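Local coordinates for thioesterase superfamily protein (Shewanella loihica, PDB 2PRX) that probably hydrolyses thioesters, as a member of the hotdog-fold thioesterase superfamily, at residues G60-A63 against S64-C68. Sequence-based numbering, arbitrary orientation.
Sequences GLIA and SLIDC
Ser64 bonds back to Gly60 twice, one turn earlier in the long central helix of the hotdog fold, the helix 59-78 around which the antiparallel sheet wraps. Its OG gives a short hydrogen bond of 2.5 Å to Gly60 O, and its backbone N reaches the same Gly60 O at 2.8 Å. The two donors come from opposite faces of the carbonyl plane, the hydroxyl well above it, so one oxygen accepts both the backbone N-H and the hydroxyl of Ser64, and the buried hydroxyl is satisfied as a donor within its own helix. The hydroxyl is put there by its first torsion (chi1 -56°), which sets OG beside the backbone N and opposite the carbonyl carbon. A small residue is consistent with this place, since Ser64 also packs on Gly60 of the second subunit, where a glycine brings no side chain of its own. With an alanine in its place the hydroxyl bond is lost, and of these two donors Gly60 O would probably keep just the backbone N-H.

The next three backbone bonds continue the alpha-helical i to i+4 pattern: Leu65 N bonds to Leu61 O, Ile66 N to Ile62 O, and Asp67 N, at a longer 3.3 Å, to Ala63 O. Apolar residues fill the remaining faces. Leu61 CG meets Leu65 CD1 at 4.1 Å, the two side chains crossing at a slant, and both pack on Phe44. The methyl of Ala63 lies against Ile102 and Tyr104 of strand 95-104, while Ile66 covers Leu100. Asp67 brings a buried carboxylate side chain to the helix; OD1 is satisfied by a hydrogen bond with Thr97 OG1, while its CB sits 3.6 Å from Ala63 O.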
loop_
_atom_site.group_PDB
_atom_site.type_symbol
_atom_site.label_atom_id
_atom_site.label_comp_id
_atom_site.label_asym_id
_atom_site.label_seq_id
_atom_site.Cartn_x
_atom_site.Cartn_y
_atom_site.Cartn_z
ATOM N N GLY A 60 3.962 -0.238 4.126
ATOM C CA GLY A 60 3.728 -0.959 2.887
ATOM C C GLY A 60 3.053 -2.334 3.115
ATOM O O GLY A 60 2.175 -2.674 2.361
ATOM N N LEU A 61 3.601 -3.027 4.106
ATOM C CA LEU A 61 3.040 -4.306 4.530
ATOM C C LEU A 61 1.600 -4.115 4.972
ATOM O O LEU A 61 0.705 -4.842 4.547
ATOM C CB LEU A 61 3.872 -4.933 5.668
ATOM C CG LEU A 61 3.288 -6.270 6.148
ATOM C CD1 LEU A 61 3.211 -7.292 5.023
ATOM C CD2 LEU A 61 4.119 -6.809 7.294
ATOM N N ILE A 62 1.350 -3.130 5.817
ATOM C CA ILE A 62 -0.020 -2.813 6.265
ATOM C C ILE A 62 -0.891 -2.501 5.076
ATOM O O ILE A 62 -1.959 -3.081 4.866
ATOM C CB ILE A 62 0.062 -1.675 7.307
ATOM C CG1 ILE A 62 0.860 -2.115 8.521
ATOM C CG2 ILE A 62 -1.305 -1.145 7.687
ATOM C CD1 ILE A 62 0.772 -1.269 9.766
ATOM N N ALA A 63 -0.484 -1.605 4.185
ATOM C CA ALA A 63 -1.284 -1.343 2.998
ATOM C C ALA A 63 -1.464 -2.593 2.142
ATOM O O ALA A 63 -2.515 -2.696 1.487
ATOM C CB ALA A 63 -0.663 -0.242 2.143
ATOM N N SER A 64 -0.481 -3.477 2.159
ATOM C CA SER A 64 -0.519 -4.703 1.373
ATOM C C SER A 64 -1.624 -5.628 1.901
ATOM O O SER A 64 -2.346 -6.171 1.053
ATOM C CB SER A 64 0.785 -5.489 1.358
ATOM O OG SER A 64 1.899 -4.745 0.912
ATOM N N LEU A 65 -1.699 -5.765 3.220
ATOM C CA LEU A 65 -2.686 -6.685 3.845
ATOM C C LEU A 65 -4.082 -6.137 3.717
ATOM O O LEU A 65 -5.102 -6.864 3.617
ATOM C CB LEU A 65 -2.298 -6.936 5.299
ATOM C CG LEU A 65 -0.909 -7.558 5.536
ATOM C CD1 LEU A 65 -0.509 -7.453 6.993
ATOM C CD2 LEU A 65 -0.900 -9.009 5.075
ATOM N N ILE A 66 -4.287 -4.830 3.696
ATOM C CA ILE A 66 -5.647 -4.328 3.486
ATOM C C ILE A 66 -6.151 -4.650 2.082
ATOM O O ILE A 66 -7.303 -5.045 1.861
ATOM C CB ILE A 66 -5.704 -2.815 3.743
ATOM C CG1 ILE A 66 -5.736 -2.455 5.232
ATOM C CG2 ILE A 66 -6.854 -2.201 2.982
ATOM C CD1 ILE A 66 -5.197 -1.063 5.491
ATOM N N ASP A 67 -5.257 -4.484 1.115
ATOM C CA ASP A 67 -5.534 -4.771 -0.286
ATOM C C ASP A 67 -5.967 -6.211 -0.500
ATOM O O ASP A 67 -6.954 -6.499 -1.169
ATOM C CB ASP A 67 -4.277 -4.485 -1.099
ATOM C CG ASP A 67 -4.374 -4.687 -2.590
ATOM O OD1 ASP A 67 -5.434 -5.091 -3.093
ATOM O OD2 ASP A 67 -3.348 -4.409 -3.261
ATOM N N CYS A 68 -5.192 -7.152 0.056
ATOM C CA CYS A 68 -5.565 -8.540 -0.274
ATOM C C CYS A 68 -6.744 -8.937 0.596
ATOM O O CYS A 68 -7.576 -9.756 0.194
ATOM C CB CYS A 68 -4.360 -9.467 -0.144
ATOM S SG CYS A 68 -3.022 -9.164 -1.336
#